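Local coordinates for Ketoacyl_synth_N domain-containing protein (Photorhabdus luminescens subsp. laumondii, PDB 6SMO) that probably serves polyketide assembly as a ketoacyl-synthase-family subunit, lining a pocket for a pentaketo dodecanal chain beside a second, ketosynthase-domain protein, at residues C[221-226]-C[318-323]; C[161-166]-C[364-369]; C[65-70]-C[106-111]; C[47-52]-C[70-75]. All coordinates share one frame; numbering follows the deposited sequence.

How the interactions relate
Taken together, the four contacts illustrate how chemistry follows depth in a layered fold. Interactions 1 and 2 lie in the core: each lays a buried helix on a strand through purely apolar packing, and they touch where Ser-322 meets Leu-366 and Phe-368. Interactions 3 and 4 lie farther out and share helix 68-84, the first at its capped start and the second one turn on; their segments alternate along the chain. Interaction 3 is the polar one, a carboxylate that accepts one backbone N-H across the contact and weakly caps its own helix, whereas interaction 4 leans aromatic rings and methyl groups together. Helix 68-84 also covers Ala-222 and Phe-224, so interaction 4 adjoins interaction 1.

Interaction 1 (C[221-226]-C[318-323]); sequences GAAFLV and GVIDSV
Ala-223 and Leu-225 show how alternation along a strand delivers every second side chain to a helix. Both point toward segment 318-323, whereas the alternate residues, Ala-222 and Phe-224, face helix 68-84. The methyl of Ala-223 sits low against the helix start: its CB lies 3.7 Å from CA of Ile-320 and 3.8 Å from CG1 of Val-319.

Leu-225 reaches further along the helix and divides its two methyl groups. CD1 touches two valines a turn apart, 4.0 Å from Val-319 CG1 and 3.8 Å from Val-323 CG2, while CD2 comes to the backbone of Ser-322. Val-323 answers with one branch. With CG1 anti to the backbone N (chi1 159°), CG2 is turned to the strand and touches Ala-223 CB, Leu-225 CD1 and the carbonyl O of Phe-224.

No hydrogen bond crosses the interface. Ser-322 OG instead turns back to Gly-318 O, 2.9 Å away and in the carbonyl plane, so the hydroxyl is bound at the N-cap of its own helix. The axes of the two short segments cross at 51° and approach to 7.4 Å. A buried helix lying on one face of a strand, with an outer helix on the other, is the layered alpha-beta architecture of the thiolase fold.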
loop_
_atom_site.group_PDB
_atom_site.type_symbol
_atom_site.label_atom_id
_atom_site.label_comp_id
_atom_site.label_asym_id
_atom_site.label_seq_id
_atom_site.Cartn_x
_atom_site.Cartn_y
_atom_site.Cartn_z
ATOM N N GLY C 221 -0.085 -2.492 19.148
ATOM C CA GLY C 221 -1.507 -2.121 19.283
ATOM C C GLY C 221 -2.008 -1.366 18.066
ATOM O O GLY C 221 -1.454 -1.578 16.968
ATOM N N ALA C 222 -3.017 -0.512 18.253
ATOM C CA ALA C 222 -3.682 0.257 17.177
ATOM C C ALA C 222 -4.369 1.499 17.755
ATOM O O ALA C 222 -4.702 1.500 18.957
ATOM C CB ALA C 222 -4.668 -0.627 16.453
ATOM N N ALA C 223 -4.560 2.514 16.909
ATOM C CA ALA C 223 -5.248 3.787 17.218
ATOM C C ALA C 223 -5.901 4.313 15.936
ATOM O O ALA C 223 -5.195 4.391 14.912
ATOM C CB ALA C 223 -4.263 4.777 17.789
ATOM N N PHE C 224 -7.197 4.632 15.989
ATOM C CA PHE C 224 -8.001 5.111 14.833
ATOM C C PHE C 224 -8.891 6.283 15.262
ATOM O O PHE C 224 -9.325 6.330 16.432
ATOM C CB PHE C 224 -8.827 3.968 14.239
ATOM C CG PHE C 224 -8.103 3.154 13.196
ATOM C CD1 PHE C 224 -7.280 2.099 13.561
ATOM C CD2 PHE C 224 -8.238 3.449 11.848
ATOM C CE1 PHE C 224 -6.612 1.356 12.601
ATOM C CE2 PHE C 224 -7.569 2.705 10.889
ATOM C CZ PHE C 224 -6.758 1.660 11.266
ATOM N N LEU C 225 -9.141 7.198 14.319
ATOM C CA LEU C 225 -10.045 8.369 14.470
ATOM C C LEU C 225 -11.115 8.308 13.376
ATOM O O LEU C 225 -10.796 7.837 12.265
ATOM C CB LEU C 225 -9.227 9.661 14.357
ATOM C CG LEU C 225 -8.145 9.864 15.417
ATOM C CD1 LEU C 225 -6.810 9.295 14.958
ATOM C CD2 LEU C 225 -7.995 11.338 15.761
ATOM N N VAL C 226 -12.333 8.762 13.685
ATOM C CA VAL C 226 -13.434 8.965 12.698
ATOM C C VAL C 226 -13.448 10.448 12.309
ATOM O O VAL C 226 -14.162 11.229 12.968
ATOM C CB VAL C 226 -14.799 8.505 13.249
ATOM C CG1 VAL C 226 -15.917 8.694 12.233
ATOM C CG2 VAL C 226 -14.759 7.062 13.724
ATOM N N GLY C 318 2.112 8.953 17.464
ATOM C CA GLY C 318 1.619 10.167 16.786
ATOM C C GLY C 318 0.122 10.092 16.534
ATOM O O GLY C 318 -0.553 11.128 16.693
ATOM N N VAL C 319 -0.378 8.910 16.153
ATOM C CA VAL C 319 -1.829 8.635 15.925
ATOM C C VAL C 319 -2.519 8.484 17.287
ATOM O O VAL C 319 -3.560 9.140 17.490
ATOM C CB VAL C 319 -2.044 7.390 15.039
ATOM C CG1 VAL C 319 -3.519 7.053 14.877
ATOM C CG2 VAL C 319 -1.383 7.545 13.678
ATOM N N ILE C 320 -1.939 7.679 18.181
ATOM C CA ILE C 320 -2.493 7.445 19.548
ATOM C C ILE C 320 -2.462 8.766 20.317
ATOM O O ILE C 320 -3.359 8.989 21.127
ATOM C CB ILE C 320 -1.761 6.300 20.275
ATOM C CG1 ILE C 320 -2.438 5.948 21.600
ATOM C CG2 ILE C 320 -0.287 6.608 20.460
ATOM C CD1 ILE C 320 -2.228 4.524 22.032
ATOM N N ASP C 321 -1.463 9.603 20.042
ATOM C CA ASP C 321 -1.330 10.966 20.628
ATOM C C ASP C 321 -2.527 11.819 20.186
ATOM O O ASP C 321 -3.096 12.522 21.046
ATOM C CB ASP C 321 -0.003 11.621 20.232
ATOM C CG ASP C 321 1.228 10.888 20.741
ATOM O OD1 ASP C 321 1.248 9.644 20.659
ATOM O OD2 ASP C 321 2.160 11.570 21.215
ATOM N N SER C 322 -2.889 11.751 18.899
ATOM C CA SER C 322 -4.038 12.472 18.284
ATOM C C SER C 322 -5.364 11.945 18.849
ATOM O O SER C 322 -6.311 12.747 18.962
ATOM C CB SER C 322 -4.009 12.367 16.778
ATOM O OG SER C 322 -2.828 12.951 16.249
ATOM N N VAL C 323 -5.424 10.648 19.174
ATOM C CA VAL C 323 -6.600 9.985 19.817
ATOM C C VAL C 323 -6.790 10.580 21.219
ATOM O O VAL C 323 -7.932 10.965 21.544
ATOM C CB VAL C 323 -6.433 8.452 19.851
ATOM C CG1 VAL C 323 -7.309 7.790 20.907
ATOM C CG2 VAL C 323 -6.691 7.838 18.483
#

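Interaction 2 (C[161-166]-C[364-369]); sequences AGMQAI and CALSFS
Met-163 against Leu-366 is the heart of an apolar helix-on-strand contact, which joins the start of helix 161-175 to strand 362-369 in the buried middle of the fold. The axes of segments 161-166 and 364-369 come within 8.5 Å and stand 42° from parallel, and no hydrogen bond links the segments.

Met-163 runs from Cys-364 to Leu-366. Its CG, anti to the backbone N (chi1 -153°), rests 3.7 Å from CB of Cys-364; a bend at chi2 then turns the thioether along the strand. The terminal CE lies 3.8 Å from CD1 of Leu-366 and also comes near that residue's backbone N. The two side chains slide past each other in opposite directions, and CE lies against CB, CG and CD1 of Leu-366.

Leucine CD1 is the shared point of the contact. Beyond the methionine it meets Ile-166, one helical turn on, at 3.8 Å from the CD1 of that isoleucine, with CB and CG2 of Ile-166 close by. At the other end of the contact, past Met-163, Cys-364 places SG beside the aliphatic CG of Gln-164, at 4.3 Å. The amide of Gln-164 is engaged away from the strand: NE2 bonds to Val-184 O of the neighbouring PKS_KS domain-containing chain and to Asp-249, and OE1 to Thr-157.

The same buried layer continues to Val-319 and Ser-322 of helix 319-329. Central helices sandwiched between beta layers, as helices 161-175 and 319-329 are here, are characteristic of the layered thiolase fold, to which ketoacyl synthases belong.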
loop_
_atom_site.group_PDB
_atom_site.type_symbol
_atom_site.label_atom_id
_atom_site.label_comp_id
_atom_site.label_asym_id
_atom_site.label_seq_id
_atom_site.Cartn_x
_atom_site.Cartn_y
_atom_site.Cartn_z
ATOM N N ALA C 161 4.105 6.998 9.194
ATOM C CA ALA C 161 3.105 6.367 8.295
ATOM C C ALA C 161 1.691 6.797 8.706
ATOM O O ALA C 161 0.951 7.307 7.843
ATOM C CB ALA C 161 3.246 4.864 8.322
ATOM N N GLY C 162 1.339 6.589 9.979
ATOM C CA GLY C 162 0.014 6.914 10.544
ATOM C C GLY C 162 -0.222 8.413 10.625
ATOM O O GLY C 162 -1.391 8.829 10.514
ATOM N N MET C 163 0.844 9.197 10.815
ATOM C CA MET C 163 0.793 10.681 10.914
ATOM C C MET C 163 0.369 11.264 9.559
ATOM O O MET C 163 -0.398 12.247 9.553
ATOM C CB MET C 163 2.155 11.256 11.320
ATOM C CG MET C 163 2.059 12.581 12.051
ATOM S SD MET C 163 1.504 12.387 13.766
ATOM C CE MET C 163 1.505 14.096 14.305
ATOM N N GLN C 164 0.852 10.672 8.460
ATOM C CA GLN C 164 0.481 11.047 7.068
ATOM C C GLN C 164 -0.947 10.567 6.772
ATOM O O GLN C 164 -1.684 11.308 6.092
ATOM C CB GLN C 164 1.483 10.464 6.068
ATOM C CG GLN C 164 2.829 11.178 6.071
ATOM C CD GLN C 164 3.818 10.592 5.093
ATOM O OE1 GLN C 164 3.718 9.435 4.689
ATOM N NE2 GLN C 164 4.797 11.393 4.707
ATOM N N ALA C 165 -1.317 9.382 7.273
ATOM C CA ALA C 165 -2.629 8.728 7.050
ATOM C C ALA C 165 -3.771 9.659 7.483
ATOM O O ALA C 165 -4.742 9.785 6.713
ATOM C CB ALA C 165 -2.686 7.408 7.780
ATOM N N ILE C 166 -3.652 10.292 8.655
ATOM C CA ILE C 166 -4.682 11.219 9.220
ATOM C C ILE C 166 -4.716 12.496 8.371
ATOM O O ILE C 166 -5.827 12.963 8.050
ATOM C CB ILE C 166 -4.413 11.536 10.708
ATOM C CG1 ILE C 166 -4.343 10.273 11.572
ATOM C CG2 ILE C 166 -5.452 12.512 11.245
ATOM C CD1 ILE C 166 -3.644 10.478 12.896
ATOM N N CYS C 364 6.712 15.711 10.400
ATOM C CA CYS C 364 5.230 15.628 10.321
ATOM C C CYS C 364 4.614 16.191 11.606
ATOM O O CYS C 364 5.182 15.951 12.689
ATOM C CB CYS C 364 4.780 14.191 10.097
ATOM S SG CYS C 364 5.404 13.480 8.551
ATOM N N ALA C 365 3.501 16.917 11.484
ATOM C CA ALA C 365 2.766 17.519 12.621
ATOM C C ALA C 365 1.284 17.691 12.268
ATOM O O ALA C 365 0.982 18.014 11.101
ATOM C CB ALA C 365 3.396 18.834 13.006
ATOM N N LEU C 366 0.408 17.477 13.256
ATOM C CA LEU C 366 -1.066 17.654 13.157
ATOM C C LEU C 366 -1.515 18.695 14.188
ATOM O O LEU C 366 -0.911 18.744 15.280
ATOM C CB LEU C 366 -1.750 16.304 13.402
ATOM C CG LEU C 366 -1.686 15.312 12.242
ATOM C CD1 LEU C 366 -1.958 13.896 12.723
ATOM C CD2 LEU C 366 -2.664 15.699 11.142
ATOM N N SER C 367 -2.536 19.488 13.845
ATOM C CA SER C 367 -3.129 20.550 14.699
ATOM C C SER C 367 -4.606 20.236 14.963
ATOM O O SER C 367 -5.366 20.113 13.983
ATOM C CB SER C 367 -2.962 21.906 14.062
ATOM O OG SER C 367 -3.583 22.915 14.845
ATOM N N PHE C 368 -4.983 20.111 16.241
ATOM C CA PHE C 368 -6.374 19.873 16.711
ATOM C C PHE C 368 -6.809 21.045 17.599
ATOM O O PHE C 368 -6.026 21.441 18.483
ATOM C CB PHE C 368 -6.469 18.537 17.451
ATOM C CG PHE C 368 -6.176 17.332 16.594
ATOM C CD1 PHE C 368 -7.179 16.729 15.850
ATOM C CD2 PHE C 368 -4.894 16.809 16.521
ATOM C CE1 PHE C 368 -6.907 15.624 15.058
ATOM C CE2 PHE C 368 -4.624 15.704 15.728
ATOM C CZ PHE C 368 -5.630 15.115 14.997
ATOM N N SER C 369 -8.014 21.573 17.363
ATOM C CA SER C 369 -8.587 22.761 18.053
ATOM C C SER C 369 -9.944 22.409 18.675
ATOM O O SER C 369 -10.677 21.599 18.077
ATOM C CB SER C 369 -8.701 23.925 17.106
ATOM O OG SER C 369 -7.424 24.290 16.604
#

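Interaction 3 (C[65-70]-C[106-111]); sequences KIDEFS and GWQHIE
Lys-65 begins a run that passes alongside the imidazole of His-109 and ends in the N-cap of helix 68-84, a worked case of a capping aspartate that also grips a neighbouring loop. The lysine offers its backbone to the contact, C lying 3.8 Å from NE2 of His-109; its amine goes outward, to Tyr-128 and to an acidic side chain of another protein chain. Ile-66 follows with its carbonyl O 3.2 Å from CD2 of the same imidazole, which is held at its far corner by a hydrogen bond from NE2 to Arg-64 O.

Asp-67 is the polar centre. Its CG stands anti to the backbone N (chi1 -169°), which carries the carboxylate across to segment 106-111. There OD1 accepts from the backbone N of His-109 at 2.8 Å, nearly along its own C-O axis, though the N-H is bent to 130°. The other oxygen, OD2, caps its own helix through a weak bond to Phe-69 N, 3.3 Å away. One carboxylate thus ties the helix start to a loop whose Trp-107 stands edge-to-face with Trp-133 of the ligand pocket.

Phe-69 turns its ring toward Gly-106. Its CD1 lies 3.7 Å from the glycine CA, while OD2 of Asp-67 meets the ring at its edge, in plane.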
loop_
_atom_site.group_PDB
_atom_site.type_symbol
_atom_site.label_atom_id
_atom_site.label_comp_id
_atom_site.label_asym_id
_atom_site.label_seq_id
_atom_site.Cartn_x
_atom_site.Cartn_y
_atom_site.Cartn_z
ATOM N N LYS C 65 -7.432 -16.168 8.783
ATOM C CA LYS C 65 -6.742 -15.822 7.508
ATOM C C LYS C 65 -6.153 -14.403 7.546
ATOM O O LYS C 65 -5.730 -13.932 6.471
ATOM C CB LYS C 65 -7.713 -15.975 6.330
ATOM C CG LYS C 65 -8.995 -15.154 6.408
ATOM C CD LYS C 65 -9.959 -15.422 5.270
ATOM C CE LYS C 65 -10.795 -16.665 5.488
ATOM N NZ LYS C 65 -11.395 -17.157 4.226
ATOM N N ILE C 66 -6.099 -13.753 8.717
ATOM C CA ILE C 66 -5.526 -12.379 8.877
ATOM C C ILE C 66 -4.482 -12.379 10.002
ATOM O O ILE C 66 -4.622 -13.181 10.947
ATOM C CB ILE C 66 -6.628 -11.326 9.120
ATOM C CG1 ILE C 66 -7.357 -11.542 10.451
ATOM C CG2 ILE C 66 -7.589 -11.286 7.939
ATOM C CD1 ILE C 66 -8.369 -10.469 10.788
ATOM N N ASP C 67 -3.484 -11.494 9.891
ATOM C CA ASP C 67 -2.412 -11.278 10.900
ATOM C C ASP C 67 -2.972 -10.421 12.041
ATOM O O ASP C 67 -4.034 -9.800 11.847
ATOM C CB ASP C 67 -1.181 -10.629 10.261
ATOM C CG ASP C 67 0.044 -10.623 11.160
ATOM O OD1 ASP C 67 0.786 -11.622 11.143
ATOM O OD2 ASP C 67 0.237 -9.624 11.880
ATOM N N GLU C 68 -2.272 -10.385 13.181
ATOM C CA GLU C 68 -2.708 -9.705 14.433
ATOM C C GLU C 68 -2.777 -8.183 14.241
ATOM O O GLU C 68 -3.572 -7.550 14.963
ATOM C CB GLU C 68 -1.772 -10.068 15.589
ATOM C CG GLU C 68 -1.927 -11.501 16.069
ATOM C CD GLU C 68 -3.297 -11.840 16.631
ATOM O OE1 GLU C 68 -3.832 -11.033 17.419
ATOM O OE2 GLU C 68 -3.832 -12.908 16.271
ATOM N N PHE C 69 -1.990 -7.607 13.324
ATOM C CA PHE C 69 -1.964 -6.142 13.060
ATOM C C PHE C 69 -3.299 -5.718 12.431
ATOM O O PHE C 69 -3.772 -4.604 12.730
ATOM C CB PHE C 69 -0.752 -5.742 12.211
ATOM C CG PHE C 69 -0.973 -5.708 10.719
ATOM C CD1 PHE C 69 -0.800 -6.848 9.950
ATOM C CD2 PHE C 69 -1.332 -4.531 10.079
ATOM C CE1 PHE C 69 -0.994 -6.816 8.577
ATOM C CE2 PHE C 69 -1.528 -4.501 8.706
ATOM C CZ PHE C 69 -1.358 -5.643 7.957
ATOM N N SER C 70 -3.889 -6.582 11.596
ATOM C CA SER C 70 -5.238 -6.396 10.997
ATOM C C SER C 70 -6.317 -6.588 12.071
ATOM O O SER C 70 -7.330 -5.864 12.019
ATOM C CB SER C 70 -5.455 -7.315 9.820
ATOM O OG SER C 70 -4.670 -6.907 8.709
ATOM N N GLY C 106 2.744 -7.933 8.583
ATOM C CA GLY C 106 2.187 -9.027 9.404
ATOM C C GLY C 106 3.006 -10.302 9.292
ATOM O O GLY C 106 2.578 -11.216 8.560
ATOM N N TRP C 107 4.130 -10.370 10.011
ATOM C CA TRP C 107 5.097 -11.501 9.969
ATOM C C TRP C 107 4.593 -12.685 10.804
ATOM O O TRP C 107 4.957 -13.827 10.465
ATOM C CB TRP C 107 6.490 -11.043 10.423
ATOM C CG TRP C 107 7.316 -10.482 9.308
ATOM C CD1 TRP C 107 7.588 -9.168 9.059
ATOM C CD2 TRP C 107 7.963 -11.231 8.265
ATOM N NE1 TRP C 107 8.370 -9.048 7.942
ATOM C CE2 TRP C 107 8.615 -10.297 7.432
ATOM C CE3 TRP C 107 8.062 -12.593 7.959
ATOM C CZ2 TRP C 107 9.350 -10.687 6.314
ATOM C CZ3 TRP C 107 8.789 -12.977 6.854
ATOM C CH2 TRP C 107 9.425 -12.035 6.044
ATOM N N GLN C 108 3.791 -12.426 11.843
ATOM C CA GLN C 108 3.290 -13.453 12.799
ATOM C C GLN C 108 2.552 -14.566 12.041
ATOM O O GLN C 108 2.671 -15.734 12.462
ATOM C CB GLN C 108 2.378 -12.813 13.851
ATOM C CG GLN C 108 1.790 -13.803 14.850
ATOM C CD GLN C 108 2.851 -14.585 15.586
ATOM O OE1 GLN C 108 3.700 -14.022 16.274
ATOM N NE2 GLN C 108 2.806 -15.900 15.449
ATOM N N HIS C 109 1.827 -14.220 10.970
ATOM C CA HIS C 109 0.928 -15.139 10.220
ATOM C C HIS C 109 1.710 -15.983 9.203
ATOM O O HIS C 109 1.188 -17.050 8.826
ATOM C CB HIS C 109 -0.200 -14.352 9.533
ATOM C CG HIS C 109 -1.423 -15.162 9.264
ATOM N ND1 HIS C 109 -1.608 -15.859 8.085
ATOM C CD2 HIS C 109 -2.524 -15.388 10.014
ATOM C CE1 HIS C 109 -2.770 -16.480 8.123
ATOM N NE2 HIS C 109 -3.350 -16.207 9.296
ATOM N N ILE C 110 2.897 -15.534 8.769
ATOM C CA ILE C 110 3.620 -16.114 7.593
ATOM C C ILE C 110 5.014 -16.642 7.972
ATOM O O ILE C 110 5.579 -17.380 7.145
ATOM C CB ILE C 110 3.698 -15.088 6.442
ATOM C CG1 ILE C 110 4.706 -13.969 6.721
ATOM C CG2 ILE C 110 2.316 -14.535 6.123
ATOM C CD1 ILE C 110 5.150 -13.224 5.482
ATOM N N GLU C 111 5.556 -16.287 9.144
ATOM C CA GLU C 111 6.961 -16.601 9.540
ATOM C C GLU C 111 7.268 -18.083 9.295
ATOM O O GLU C 111 8.212 -18.366 8.530
ATOM C CB GLU C 111 7.227 -16.251 11.007
ATOM C CG GLU C 111 8.052 -14.990 11.190
ATOM C CD GLU C 111 8.728 -14.873 12.545
ATOM O OE1 GLU C 111 8.567 -13.820 13.195
ATOM O OE2 GLU C 111 9.422 -15.831 12.942
#

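Interaction 4 (C[47-52]-C[70-75]); sequences RTLSDF and SVYGIV
From CB, the side chain of Phe-52 carries its ring straight out toward Tyr-72 and Val-75 on helix 68-84, because CG lies anti to the backbone N (chi1 -180°). Along the way one face of the ring is covered by a neighbour from its own segment: CD1 of Leu-49 stands 3.7 Å above the plane, displaced toward the rim.

The helix is met by the outer atoms. CE2 comes 3.8 Å from CE1 of Tyr-72, lying at the edge of the tyrosine ring and in its plane, and more distantly approaches CG1 of Val-71. The ring planes are inclined at 58° with centroids 5.8 Å apart, an oblique pairing. On the other flank CE1 reaches Val-75 CG2 at 4.0 Å.

In the fold this is a loop laid over an outer helix of the ketoacyl synthase N-terminal region, with strand 5-13 forming a shared floor: Ile-13 touches Leu-49, Phe-52, Tyr-72 and Val-75 alike. The tip, CZ, goes to Val-75, 3.9 Å from CG2 and 4.1 Å from CG1, with CG2 sitting at the edge of the ring, near its plane.

Leu-49 CD1 serves both aromatics, since it also lies against CE1 and CD1 of Tyr-72, arriving from the opposite direction. Beyond that methyl the tyrosine continues to its hydroxyl, where OH makes a weak hydrogen bond with Glu-220 OE1.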
loop_
_atom_site.group_PDB
_atom_site.type_symbol
_atom_site.label_atom_id
_atom_site.label_comp_id
_atom_site.label_asym_id
_atom_site.label_seq_id
_atom_site.Cartn_x
_atom_site.Cartn_y
_atom_site.Cartn_z
ATOM N N ARG C 47 6.308 -4.648 24.580
ATOM C CA ARG C 47 5.154 -4.741 25.514
ATOM C C ARG C 47 3.930 -5.262 24.752
ATOM O O ARG C 47 3.483 -4.574 23.812
ATOM C CB ARG C 47 4.861 -3.380 26.149
ATOM C CG ARG C 47 5.933 -2.900 27.116
ATOM C CD ARG C 47 5.610 -1.528 27.676
ATOM N NE ARG C 47 4.416 -1.543 28.512
ATOM C CZ ARG C 47 3.807 -0.463 28.997
ATOM N NH1 ARG C 47 2.727 -0.599 29.747
ATOM N NH2 ARG C 47 4.271 0.748 28.733
ATOM N N THR C 48 3.418 -6.432 25.149
ATOM C CA THR C 48 2.208 -7.080 24.574
ATOM C C THR C 48 0.955 -6.466 25.211
ATOM O O THR C 48 1.100 -5.743 26.216
ATOM C CB THR C 48 2.243 -8.600 24.782
ATOM O OG1 THR C 48 2.351 -8.859 26.182
ATOM C CG2 THR C 48 3.388 -9.266 24.051
ATOM N N LEU C 49 -0.221 -6.749 24.642
ATOM C CA LEU C 49 -1.541 -6.352 25.206
ATOM C C LEU C 49 -1.883 -7.289 26.371
ATOM O O LEU C 49 -1.512 -8.478 26.299
ATOM C CB LEU C 49 -2.616 -6.425 24.117
ATOM C CG LEU C 49 -2.399 -5.535 22.894
ATOM C CD1 LEU C 49 -3.492 -5.772 21.866
ATOM C CD2 LEU C 49 -2.346 -4.064 23.277
ATOM N N SER C 50 -2.563 -6.763 27.395
ATOM C CA SER C 50 -3.013 -7.505 28.603
ATOM C C SER C 50 -4.537 -7.675 28.568
ATOM O O SER C 50 -5.237 -6.671 28.324
ATOM C CB SER C 50 -2.570 -6.806 29.862
ATOM O OG SER C 50 -1.153 -6.771 29.949
ATOM N N ASP C 51 -5.018 -8.903 28.799
ATOM C CA ASP C 51 -6.460 -9.260 28.889
ATOM C C ASP C 51 -7.170 -8.875 27.584
ATOM O O ASP C 51 -8.262 -8.276 27.661
ATOM C CB ASP C 51 -7.119 -8.594 30.102
ATOM C CG ASP C 51 -6.465 -8.938 31.430
ATOM O OD1 ASP C 51 -5.984 -10.081 31.569
ATOM O OD2 ASP C 51 -6.444 -8.062 32.316
ATOM N N PHE C 52 -6.572 -9.212 26.436
ATOM C CA PHE C 52 -7.125 -8.950 25.080
ATOM C C PHE C 52 -7.314 -10.271 24.329
ATOM O O PHE C 52 -6.407 -11.126 24.364
ATOM C CB PHE C 52 -6.216 -8.012 24.280
ATOM C CG PHE C 52 -6.727 -7.702 22.895
ATOM C CD1 PHE C 52 -7.716 -6.749 22.701
ATOM C CD2 PHE C 52 -6.235 -8.375 21.786
ATOM C CE1 PHE C 52 -8.193 -6.470 21.429
ATOM C CE2 PHE C 52 -6.713 -8.095 20.515
ATOM C CZ PHE C 52 -7.691 -7.143 20.339
ATOM N N SER C 70 -3.889 -6.582 11.596
ATOM C CA SER C 70 -5.238 -6.396 10.997
ATOM C C SER C 70 -6.317 -6.588 12.071
ATOM O O SER C 70 -7.330 -5.864 12.019
ATOM C CB SER C 70 -5.455 -7.315 9.820
ATOM O OG SER C 70 -4.670 -6.907 8.709
ATOM N N VAL C 71 -6.103 -7.523 13.005
ATOM C CA VAL C 71 -7.017 -7.799 14.155
ATOM C C VAL C 71 -7.086 -6.545 15.038
ATOM O O VAL C 71 -8.210 -6.120 15.366
ATOM C CB VAL C 71 -6.572 -9.040 14.957
ATOM C CG1 VAL C 71 -7.329 -9.183 16.271
ATOM C CG2 VAL C 71 -6.699 -10.314 14.135
ATOM N N TYR C 72 -5.928 -5.974 15.393
ATOM C CA TYR C 72 -5.800 -4.750 16.231
ATOM C C TYR C 72 -6.484 -3.566 15.537
ATOM O O TYR C 72 -7.081 -2.722 16.233
ATOM C CB TYR C 72 -4.331 -4.410 16.505
ATOM C CG TYR C 72 -3.535 -5.441 17.267
ATOM C CD1 TYR C 72 -4.121 -6.264 18.217
ATOM C CD2 TYR C 72 -2.170 -5.570 17.058
ATOM C CE1 TYR C 72 -3.379 -7.203 18.917
ATOM C CE2 TYR C 72 -1.413 -6.499 17.753
ATOM C CZ TYR C 72 -2.019 -7.319 18.687
ATOM O OH TYR C 72 -1.280 -8.238 19.375
ATOM N N GLY C 73 -6.387 -3.502 14.205
ATOM C CA GLY C 73 -6.962 -2.422 13.379
ATOM C C GLY C 73 -8.481 -2.424 13.413
ATOM O O GLY C 73 -9.064 -1.336 13.583
ATOM N N ILE C 74 -9.099 -3.601 13.266
ATOM C CA ILE C 74 -10.580 -3.777 13.147
ATOM C C ILE C 74 -11.246 -3.447 14.491
ATOM O O ILE C 74 -12.295 -2.771 14.468
ATOM C CB ILE C 74 -10.928 -5.196 12.645
ATOM C CG1 ILE C 74 -10.418 -5.426 11.219
ATOM C CG2 ILE C 74 -12.424 -5.463 12.745
ATOM C CD1 ILE C 74 -10.260 -6.882 10.845
ATOM N N VAL C 75 -10.669 -3.899 15.612
ATOM C CA VAL C 75 -11.218 -3.663 16.985
ATOM C C VAL C 75 -11.126 -2.166 17.313
ATOM O O VAL C 75 -12.042 -1.660 17.988
ATOM C CB VAL C 75 -10.525 -4.525 18.062
ATOM C CG1 VAL C 75 -10.722 -6.011 17.808
ATOM C CG2 VAL C 75 -9.046 -4.204 18.218
#